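Local coordinates for protein glutamine cyclotransferase (Zymomonas mobilis, PDB 3NOL) that catalyses the cyclisation of N-terminal glutamine to pyroglutamate with loss of ammonia, using a calcium-binding, all-beta propeller, at residues Ile33-Pro38 with Val249-Leu254; Phe48-Gly53 with Ala231-His236; Lys85-Glu90 with Asn106-Val111. All coordinates share one frame; numbering follows the deposited sequence. Where two conformers were deposited one is given.

Contact 1 of 3, residues Ile33-Pro38 with Val249-Leu254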
loop_
_atom_site.group_PDB
_atom_site.type_symbol
_atom_site.label_atom_id
_atom_site.label_comp_id
_atom_site.label_asym_id
_atom_site.label_seq_id
_atom_site.Cartn_x
_atom_site.Cartn_y
_atom_site.Cartn_z
ATOM N N ILE A 33 -1.752 -11.523 15.580
ATOM C CA ILE A 33 -0.622 -10.589 15.692
ATOM C C ILE A 33 0.614 -11.336 16.163
ATOM O O ILE A 33 0.597 -11.955 17.242
ATOM C CB ILE A 33 -0.926 -9.416 16.656
ATOM C CG1 ILE A 33 -2.082 -8.571 16.110
ATOM C CG2 ILE A 33 0.331 -8.570 16.882
ATOM C CD1 ILE A 33 -2.628 -7.516 17.070
ATOM N N VAL A 34 1.671 -11.285 15.358
ATOM C CA VAL A 34 2.969 -11.880 15.712
ATOM C C VAL A 34 3.822 -10.891 16.517
ATOM O O VAL A 34 4.417 -11.255 17.553
ATOM C CB VAL A 34 3.751 -12.343 14.444
ATOM C CG1 VAL A 34 5.080 -13.027 14.850
ATOM C CG2 VAL A 34 2.903 -13.283 13.593
ATOM N N HIS A 35 3.889 -9.656 16.013
ATOM C CA HIS A 35 4.539 -8.520 16.664
ATOM C C HIS A 35 3.783 -7.239 16.332
ATOM O O HIS A 35 3.129 -7.155 15.283
ATOM C CB HIS A 35 5.986 -8.336 16.182
ATOM C CG HIS A 35 6.861 -9.524 16.423
ATOM N ND1 HIS A 35 7.162 -9.982 17.688
ATOM C CD2 HIS A 35 7.510 -10.341 15.559
ATOM C CE1 HIS A 35 7.952 -11.038 17.593
ATOM N NE2 HIS A 35 8.183 -11.273 16.315
ATOM N N SER A 36 3.879 -6.252 17.226
ATOM C CA SER A 36 3.431 -4.886 16.945
ATOM C C SER A 36 4.665 -4.007 17.005
ATOM O O SER A 36 5.466 -4.125 17.944
ATOM C CB SER A 36 2.432 -4.392 18.003
ATOM O OG SER A 36 1.330 -5.268 18.081
ATOM N N TYR A 37 4.823 -3.145 16.007
ATOM C CA TYR A 37 5.931 -2.201 15.948
ATOM C C TYR A 37 5.396 -0.770 15.965
ATOM O O TYR A 37 4.291 -0.533 15.483
ATOM C CB TYR A 37 6.745 -2.440 14.675
ATOM C CG TYR A 37 7.396 -3.802 14.659
ATOM C CD1 TYR A 37 8.400 -4.118 15.574
ATOM C CD2 TYR A 37 6.970 -4.787 13.773
ATOM C CE1 TYR A 37 8.996 -5.384 15.577
ATOM C CE2 TYR A 37 7.542 -6.055 13.786
ATOM C CZ TYR A 37 8.564 -6.334 14.688
ATOM O OH TYR A 37 9.139 -7.592 14.698
ATOM N N PRO A 38 6.160 0.184 16.535
ATOM C CA PRO A 38 5.659 1.560 16.579
ATOM C C PRO A 38 5.410 2.146 15.181
ATOM O O PRO A 38 6.224 1.951 14.253
ATOM C CB PRO A 38 6.796 2.333 17.255
ATOM C CG PRO A 38 7.635 1.330 17.923
ATOM C CD PRO A 38 7.484 0.051 17.170
ATOM N N VAL A 249 2.433 -0.701 13.407
ATOM C CA VAL A 249 2.408 -1.599 12.263
ATOM C C VAL A 249 2.317 -2.999 12.881
ATOM O O VAL A 249 3.089 -3.321 13.794
ATOM C CB VAL A 249 3.706 -1.527 11.417
ATOM C CG1 VAL A 249 3.660 -2.533 10.252
ATOM C CG2 VAL A 249 3.941 -0.100 10.899
ATOM N N PHE A 250 1.401 -3.811 12.382
ATOM C CA PHE A 250 1.219 -5.168 12.899
ATOM C C PHE A 250 1.802 -6.160 11.916
ATOM O O PHE A 250 1.476 -6.133 10.722
ATOM C CB PHE A 250 -0.263 -5.504 13.072
ATOM C CG PHE A 250 -0.966 -4.637 14.082
ATOM C CD1 PHE A 250 -1.758 -3.582 13.660
ATOM C CD2 PHE A 250 -0.810 -4.870 15.459
ATOM C CE1 PHE A 250 -2.408 -2.749 14.587
ATOM C CE2 PHE A 250 -1.450 -4.054 16.402
ATOM C CZ PHE A 250 -2.265 -2.988 15.958
ATOM N N GLU A 251 2.637 -7.056 12.430
ATOM C CA GLU A 251 3.049 -8.225 11.675
ATOM C C GLU A 251 2.030 -9.313 12.011
ATOM O O GLU A 251 1.853 -9.665 13.195
ATOM C CB GLU A 251 4.458 -8.638 12.089
ATOM C CG GLU A 251 4.919 -9.911 11.426
ATOM C CD GLU A 251 6.304 -10.363 11.904
ATOM O OE1 GLU A 251 6.664 -11.516 11.593
ATOM O OE2 GLU A 251 7.010 -9.574 12.568
ATOM N N ILE A 252 1.346 -9.805 10.983
ATOM C CA ILE A 252 0.220 -10.739 11.188
ATOM C C ILE A 252 0.352 -12.027 10.392
ATOM O O ILE A 252 0.897 -12.043 9.285
ATOM C CB ILE A 252 -1.161 -10.107 10.840
ATOM C CG1 ILE A 252 -1.216 -9.640 9.361
ATOM C CG2 ILE A 252 -1.524 -8.995 11.810
ATOM C CD1 ILE A 252 -2.666 -9.261 8.908
ATOM N N THR A 253 -0.177 -13.105 10.957
ATOM C CA THR A 253 -0.437 -14.322 10.180
ATOM C C THR A 253 -1.951 -14.441 9.923
ATOM O O THR A 253 -2.749 -13.750 10.566
ATOM C CB THR A 253 0.131 -15.589 10.879
ATOM O OG1 THR A 253 -0.430 -15.696 12.186
ATOM C CG2 THR A 253 1.692 -15.527 10.977
ATOM N N LEU A 254 -2.323 -15.284 8.958
ATOM C CA LEU A 254 -3.720 -15.453 8.543
ATOM C C LEU A 254 -4.160 -16.886 8.725
ATOM O O LEU A 254 -3.386 -17.808 8.459
ATOM C CB LEU A 254 -3.888 -15.083 7.060
ATOM C CG LEU A 254 -3.479 -13.668 6.702
ATOM C CD1 LEU A 254 -3.657 -13.497 5.189
ATOM C CD2 LEU A 254 -4.329 -12.685 7.503
HETATM O O HOH W 1 9.658 -9.548 12.706
#
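The backbone O of E251 is met by two successive residues of I33-P38: V34 N gives it a bond of 2.7 Å, and H35 N a weak one of 3.5 Å. This is a classic beta bulge, and it shifts the antiparallel pairing by one residue between I33-I252 and H35-E251. Beyond it the ladder is regular. E251 N bonds back to H35 O, and Y37 with V249 is a hydrogen-bonded pair in which Y37 N reaches V249 O at 2.8 Å. S36 and F250 between them form a non-hydrogen-bonded pair.

H35, Y37 and E251 put their polar ends on one face of the sheet, which V249 shares. E251 runs out from the strand, chi1 175° setting CG opposite its N, and stays extended alongside H35, its OE2 in the plane of the imidazole at the edge and 3.1 Å from H35 CD2. The carboxylate is turned 59° against that ring but is nearly coplanar with the ring of Y37. A water joins the carboxylate of E251 to the hydroxyl of Y37: it donates to E251 OE2 at 2.7 Å and is hydrogen-bonded to Y37 OH.

Apolar contacts flank the bulge. V34 CG2 meets T253 CG2 at 3.7 Å, while T253 OG1 bonds to Q32. On the face of I33, S36 and F250, I33 CD1 lies against F250 CD2 at 3.6 Å. S36 OG comes obliquely to the same ring, 3.4 Å from F250 CD2.

Strand 28-38 thus completes the blade built from 227-233, 238-243 and 248-256, so that the N-terminal part of the chain closes the propeller against its last strand. F250 and I252 continue the ladder to V241 and L239, E251 packs on R238 and F240, and I213 and A217 touch the ring of F250.

Contact 2 of 3, residues Phe48-Gly53 with Ala231-His236; sequences FFYRNG and AWDKEH. With CA (calcium ion), chain B; SO4 (sulfate ion), chain D.
Two inner strands of adjacent propeller blades run side by side at the central calcium site, 48-51 and 231-233 lying 12° from parallel with their axes 5.0 Å apart. Water joins them: one molecule accepts from both Y50 N and W232 N. F48 O binds calcium at 2.3 Å, in a shell that includes I230 O, L177 O, carboxylate oxygens of E176 and E178, and water. A231 CB points across at the other strand, 3.6 Å from F48 CE2.

Farther along, the first torsion of Y50 (chi1 170°) swings CG away from its own N and lays the ring flat beside D233. D233 CB sits over the centre of that ring, 3.6 Å from the Y50 centroid, in a CH-pi contact, and the carboxylate stacks onward with its plane 11° from the ring's. A second water accepts from Y50 OH and donates to D233 OD2 and E235 OE2. An alanine in place of Y50 would remove the ring, and is likely to open a gap over D233 and cost that water its donor. D233 OD1 pairs with R238 in a salt bridge; OD2 closes an Asx motif, accepting from H236 N at 3.1 Å from above the carboxylate plane.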
loop_
_atom_site.group_PDB
_atom_site.type_symbol
_atom_site.label_atom_id
_atom_site.label_comp_id
_atom_site.label_asym_id
_atom_site.label_seq_id
_atom_site.Cartn_x
_atom_site.Cartn_y
_atom_site.Cartn_z
ATOM N N PHE A 48 3.087 2.064 1.071
ATOM C CA PHE A 48 3.809 1.314 2.106
ATOM C C PHE A 48 4.335 0.023 1.520
ATOM O O PHE A 48 3.585 -0.763 0.965
ATOM C CB PHE A 48 2.831 1.026 3.280
ATOM C CG PHE A 48 3.438 0.340 4.459
ATOM C CD1 PHE A 48 4.516 0.921 5.153
ATOM C CD2 PHE A 48 2.855 -0.817 4.977
ATOM C CE1 PHE A 48 5.057 0.298 6.307
ATOM C CE2 PHE A 48 3.389 -1.440 6.130
ATOM C CZ PHE A 48 4.486 -0.889 6.788
ATOM N N PHE A 49 5.641 -0.185 1.607
ATOM C CA PHE A 49 6.191 -1.474 1.188
ATOM C C PHE A 49 7.435 -1.806 2.006
ATOM O O PHE A 49 7.982 -0.940 2.691
ATOM C CB PHE A 49 6.435 -1.522 -0.346
ATOM C CG PHE A 49 7.510 -0.583 -0.836
ATOM C CD1 PHE A 49 7.172 0.651 -1.393
ATOM C CD2 PHE A 49 8.852 -0.932 -0.755
ATOM C CE1 PHE A 49 8.141 1.508 -1.866
ATOM C CE2 PHE A 49 9.851 -0.060 -1.231
ATOM C CZ PHE A 49 9.491 1.171 -1.784
ATOM N N TYR A 50 7.853 -3.065 1.915
ATOM C CA TYR A 50 9.051 -3.537 2.573
ATOM C C TYR A 50 10.107 -3.792 1.506
ATOM O O TYR A 50 9.836 -4.373 0.448
ATOM C CB TYR A 50 8.719 -4.834 3.291
ATOM C CG TYR A 50 9.938 -5.576 3.824
ATOM C CD1 TYR A 50 10.700 -6.407 2.997
ATOM C CD2 TYR A 50 10.282 -5.463 5.166
ATOM C CE1 TYR A 50 11.808 -7.111 3.511
ATOM C CE2 TYR A 50 11.360 -6.159 5.695
ATOM C CZ TYR A 50 12.114 -6.975 4.865
ATOM O OH TYR A 50 13.182 -7.641 5.414
ATOM N N ARG A 51 11.321 -3.338 1.761
ATOM C CA ARG A 51 12.425 -3.625 0.841
ATOM C C ARG A 51 13.721 -3.554 1.604
ATOM O O ARG A 51 13.896 -2.658 2.459
ATOM C CB ARG A 51 12.448 -2.652 -0.344
ATOM C CG ARG A 51 13.520 -3.014 -1.406
ATOM C CD ARG A 51 13.343 -2.291 -2.692
ATOM N NE ARG A 51 14.331 -2.612 -3.749
ATOM C CZ ARG A 51 15.609 -2.219 -3.755
ATOM N NH1 ARG A 51 16.396 -2.513 -4.780
ATOM N NH2 ARG A 51 16.117 -1.539 -2.735
ATOM N N ASN A 52 14.614 -4.503 1.302
ATOM C CA ASN A 52 15.961 -4.546 1.880
ATOM C C ASN A 52 15.987 -4.355 3.405
ATOM O O ASN A 52 16.822 -3.615 3.953
ATOM C CB ASN A 52 16.919 -3.585 1.149
ATOM C CG ASN A 52 16.427 -2.136 1.134
ATOM O OD1 ASN A 52 16.626 -1.381 2.081
ATOM N ND2 ASN A 52 15.786 -1.751 0.044
ATOM N N GLY A 53 15.049 -5.027 4.075
ATOM C CA GLY A 53 14.993 -5.028 5.533
ATOM C C GLY A 53 14.303 -3.843 6.180
ATOM O O GLY A 53 14.143 -3.822 7.409
ATOM N N ALA A 231 2.386 -4.351 3.576
ATOM C CA ALA A 231 3.748 -4.651 3.066
ATOM C C ALA A 231 4.063 -6.120 3.273
ATOM O O ALA A 231 3.500 -6.750 4.174
ATOM C CB ALA A 231 4.785 -3.800 3.763
ATOM N N TRP A 232 4.979 -6.643 2.462
ATOM C CA TRP A 232 5.252 -8.065 2.460
ATOM C C TRP A 232 6.745 -8.261 2.293
ATOM O O TRP A 232 7.354 -7.703 1.389
ATOM C CB TRP A 232 4.475 -8.716 1.314
ATOM C CG TRP A 232 4.770 -10.163 1.042
ATOM C CD1 TRP A 232 5.294 -10.691 -0.114
ATOM C CD2 TRP A 232 4.508 -11.278 1.912
ATOM N NE1 TRP A 232 5.389 -12.063 -0.009
ATOM C CE2 TRP A 232 4.919 -12.452 1.222
ATOM C CE3 TRP A 232 3.976 -11.400 3.200
ATOM C CZ2 TRP A 232 4.793 -13.735 1.779
ATOM C CZ3 TRP A 232 3.852 -12.685 3.758
ATOM C CH2 TRP A 232 4.266 -13.827 3.055
ATOM N N ASP A 233 7.303 -9.065 3.194
ATOM C CA ASP A 233 8.708 -9.404 3.216
ATOM C C ASP A 233 8.754 -10.811 2.659
ATOM O O ASP A 233 8.404 -11.781 3.343
ATOM C CB ASP A 233 9.216 -9.354 4.663
ATOM C CG ASP A 233 10.590 -10.001 4.859
ATOM O OD1 ASP A 233 11.034 -10.004 6.022
ATOM O OD2 ASP A 233 11.188 -10.518 3.890
ATOM N N LYS A 234 9.192 -10.905 1.413
ATOM C CA LYS A 234 9.211 -12.158 0.658
ATOM C C LYS A 234 10.270 -13.132 1.203
ATOM O O LYS A 234 10.047 -14.358 1.257
ATOM C CB LYS A 234 9.486 -11.832 -0.817
ATOM C CG LYS A 234 9.617 -13.030 -1.758
ATOM C CD LYS A 234 8.302 -13.706 -1.960
ATOM C CE LYS A 234 8.287 -14.485 -3.253
ATOM N NZ LYS A 234 7.002 -15.233 -3.300
ATOM N N GLU A 235 11.419 -12.594 1.599
ATOM C CA GLU A 235 12.497 -13.442 2.154
ATOM C C GLU A 235 12.060 -14.231 3.394
ATOM O O GLU A 235 12.262 -15.463 3.464
ATOM C CB GLU A 235 13.744 -12.623 2.484
ATOM C CG GLU A 235 14.872 -13.556 2.993
ATOM C CD GLU A 235 16.192 -12.871 3.354
ATOM O OE1 GLU A 235 17.163 -13.634 3.615
ATOM O OE2 GLU A 235 16.250 -11.618 3.398
ATOM N N HIS A 236 11.452 -13.532 4.365
ATOM C CA HIS A 236 11.067 -14.141 5.671
ATOM C C HIS A 236 9.564 -14.482 5.782
ATOM O O HIS A 236 9.111 -15.025 6.809
ATOM C CB HIS A 236 11.481 -13.227 6.838
ATOM C CG HIS A 236 12.890 -12.709 6.753
ATOM N ND1 HIS A 236 13.992 -13.480 7.051
ATOM C CD2 HIS A 236 13.370 -11.498 6.375
ATOM C CE1 HIS A 236 15.092 -12.764 6.875
ATOM N NE2 HIS A 236 14.742 -11.554 6.479
HETATM CA CA CA B . 2.040 -1.890 -0.323
HETATM S S SO4 D . 5.527 -14.305 -6.489
HETATM O O1 SO4 D . 6.695 -15.155 -6.244
HETATM O O2 SO4 D . 4.941 -13.882 -5.222
HETATM O O3 SO4 D . 5.969 -13.143 -7.257
HETATM O O4 SO4 D . 4.512 -15.047 -7.249
HETATM O O HOH W 2 6.541 -5.129 0.523
HETATM O O HOH W 3 8.420 -6.022 -1.341
HETATM O O HOH W 4 13.929 -9.612 4.061
HETATM O O HOH W 5 3.332 -1.169 -2.206
#

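Contact 3 of 3, residues Lys85-Glu90 with Asn106-Val111; sequences KRYFGE and NGLGFV
N106 OD1 is gripped by two donors, a water at 2.6 Å and, more weakly, F88 N at 3.5 Å. The contact lies within one blade of the propeller, where the loop leading into strand 89-95 meets the turn between strands 98-103 and 108-113. The same N106 amide also works through its other end: ND2 bonds to R86 O at 3.0 Å, nearly straight (168° at the hydrogen). R86 O lies in the amide plane, whereas ND2 stands above the carbonyl plane of R86. The ND2 bond and the water on OD1 are likely to hold the amide's rotation, with the F88 bond a weak addition, and R86-F88 is tied to the turn; the backbone pairing of F88 with W104 runs on from there.

Y87 links the two halves: its CD2 lies 3.4 Å from N106 ND2, and its faces take the apolar contacts. The side chains of Y87 and N106 cross at about a right angle, with ring and amide planes 50° apart. F110 turns its edge to one face of the Y87 ring in a T-shaped stack, centroids 5.2 Å apart and planes at 84°. T103, Q119 and S122 of the neighbouring strands touch F110. R86 CB covers the opposite face of Y87, so the tyrosine ring is sandwiched. L108 CD1 adds a looser touch at Y87 CE2. The point of the stack is F110 CZ, over the centre of the Y87 ring and 3.8 Å from Y87 CD2.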
loop_
_atom_site.group_PDB
_atom_site.type_symbol
_atom_site.label_atom_id
_atom_site.label_comp_id
_atom_site.label_asym_id
_atom_site.label_seq_id
_atom_site.Cartn_x
_atom_site.Cartn_y
_atom_site.Cartn_z
ATOM N N LYS A 85 5.340 21.594 -2.636
ATOM C CA LYS A 85 4.003 21.950 -2.167
ATOM C C LYS A 85 2.893 21.750 -3.227
ATOM O O LYS A 85 1.733 21.588 -2.873
ATOM C CB LYS A 85 4.008 23.388 -1.642
ATOM C CG LYS A 85 4.669 24.360 -2.591
ATOM C CD LYS A 85 4.659 25.790 -2.042
ATOM C CE LYS A 85 4.930 26.763 -3.184
ATOM N NZ LYS A 85 5.018 28.167 -2.713
ATOM N N ARG A 86 3.269 21.728 -4.507
ATOM C CA ARG A 86 2.316 21.506 -5.623
ATOM C C ARG A 86 1.811 20.064 -5.728
ATOM O O ARG A 86 0.769 19.814 -6.337
ATOM C CB ARG A 86 2.941 21.908 -6.967
ATOM C CG ARG A 86 3.002 23.410 -7.198
ATOM C CD ARG A 86 2.842 23.739 -8.668
ATOM N NE ARG A 86 4.001 23.319 -9.453
ATOM C CZ ARG A 86 3.974 23.018 -10.750
ATOM N NH1 ARG A 86 5.095 22.657 -11.363
ATOM N NH2 ARG A 86 2.835 23.069 -11.436
ATOM N N TYR A 87 2.559 19.136 -5.129
ATOM C CA TYR A 87 2.312 17.702 -5.269
ATOM C C TYR A 87 1.908 17.087 -3.951
ATOM O O TYR A 87 2.341 17.526 -2.887
ATOM C CB TYR A 87 3.568 17.008 -5.799
ATOM C CG TYR A 87 4.093 17.705 -7.025
ATOM C CD1 TYR A 87 5.240 18.499 -6.961
ATOM C CD2 TYR A 87 3.387 17.641 -8.232
ATOM C CE1 TYR A 87 5.703 19.178 -8.094
ATOM C CE2 TYR A 87 3.830 18.310 -9.357
ATOM C CZ TYR A 87 4.982 19.077 -9.284
ATOM O OH TYR A 87 5.405 19.743 -10.409
ATOM N N PHE A 88 1.048 16.078 -4.023
ATOM C CA PHE A 88 0.751 15.310 -2.840
ATOM C C PHE A 88 0.871 13.833 -3.172
ATOM O O PHE A 88 0.135 13.338 -4.025
ATOM C CB PHE A 88 -0.640 15.625 -2.304
ATOM C CG PHE A 88 -0.833 15.162 -0.889
ATOM C CD1 PHE A 88 -1.187 13.834 -0.628
ATOM C CD2 PHE A 88 -0.606 16.024 0.178
ATOM C CE1 PHE A 88 -1.322 13.383 0.675
ATOM C CE2 PHE A 88 -0.736 15.566 1.502
ATOM C CZ PHE A 88 -1.092 14.253 1.740
ATOM N N GLY A 89 1.784 13.146 -2.505
ATOM C CA GLY A 89 2.111 11.768 -2.858
ATOM C C GLY A 89 1.049 10.768 -2.425
ATOM O O GLY A 89 0.390 10.952 -1.389
ATOM N N GLU A 90 0.894 9.710 -3.225
ATOM C CA GLU A 90 0.047 8.565 -2.865
ATOM C C GLU A 90 0.878 7.278 -2.885
ATOM O O GLU A 90 1.931 7.241 -2.249
ATOM C CB GLU A 90 -1.208 8.498 -3.725
ATOM C CG GLU A 90 -2.071 9.756 -3.594
ATOM C CD GLU A 90 -2.697 9.915 -2.209
ATOM O OE1 GLU A 90 -2.824 8.901 -1.498
ATOM O OE2 GLU A 90 -3.059 11.070 -1.853
ATOM N N ASN A 106 -2.594 15.263 -9.169
ATOM C CA ASN A 106 -1.699 15.820 -10.185
ATOM C C ASN A 106 -1.758 15.094 -11.540
ATOM O O ASN A 106 -1.301 15.639 -12.556
ATOM C CB ASN A 106 -0.253 15.854 -9.664
ATOM C CG ASN A 106 -0.096 16.694 -8.401
ATOM O OD1 ASN A 106 -0.088 16.164 -7.281
ATOM N ND2 ASN A 106 0.038 18.019 -8.576
ATOM N N GLY A 107 -2.282 13.863 -11.554
ATOM C CA GLY A 107 -2.288 13.034 -12.763
ATOM C C GLY A 107 -0.869 12.717 -13.231
ATOM O O GLY A 107 -0.610 12.482 -14.419
ATOM N N LEU A 108 0.056 12.738 -12.284
ATOM C CA LEU A 108 1.415 12.373 -12.615
ATOM C C LEU A 108 2.084 11.631 -11.485
ATOM O O LEU A 108 1.591 11.600 -10.342
ATOM C CB LEU A 108 2.215 13.578 -13.081
ATOM C CG LEU A 108 2.408 14.732 -12.092
ATOM C CD1 LEU A 108 3.540 14.448 -11.158
ATOM C CD2 LEU A 108 2.723 15.969 -12.933
ATOM N N GLY A 109 3.166 10.961 -11.849
ATOM C CA GLY A 109 3.946 10.220 -10.912
ATOM C C GLY A 109 5.413 10.563 -11.070
ATOM O O GLY A 109 5.799 11.330 -11.966
ATOM N N PHE A 110 6.219 9.989 -10.187
ATOM C CA PHE A 110 7.652 10.270 -10.129
ATOM C C PHE A 110 8.415 8.975 -10.040
ATOM O O PHE A 110 7.858 7.955 -9.645
ATOM C CB PHE A 110 7.985 11.135 -8.900
ATOM C CG PHE A 110 7.308 12.482 -8.914
ATOM C CD1 PHE A 110 6.238 12.748 -8.061
ATOM C CD2 PHE A 110 7.741 13.475 -9.801
ATOM C CE1 PHE A 110 5.609 14.015 -8.074
ATOM C CE2 PHE A 110 7.125 14.734 -9.844
ATOM C CZ PHE A 110 6.041 15.003 -8.988
ATOM N N VAL A 111 9.688 9.031 -10.421
ATOM C CA VAL A 111 10.601 7.932 -10.203
ATOM C C VAL A 111 11.822 8.498 -9.497
ATOM O O VAL A 111 12.371 9.513 -9.937
ATOM C CB VAL A 111 11.063 7.259 -11.529
ATOM C CG1 VAL A 111 11.987 6.080 -11.201
ATOM C CG2 VAL A 111 9.850 6.806 -12.393
HETATM O O HOH W 6 -1.989 16.140 -5.495
#

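The three contacts are nested along the chain, contact 3 inside the loop closed by contact 2, and contact 2 inside that closed by contact 1. Contacts 1 and 2 both reach the sheet that closes the propeller, contact 2 through strand 227-233, while its 48-51 strand belongs to the next blade. Their centres are 13 Å apart, and V249 CG1 packs on F48 CZ at 3.9 Å. The calcium bound by F48 O of contact 2 lies about 11 Å from the V249 side chain. Contact 3 belongs to another blade: its nearest atoms are about 6 Å from those of contact 2, and its centre is 30 Å from that of contact 1, on the opposite side of the chain's centre.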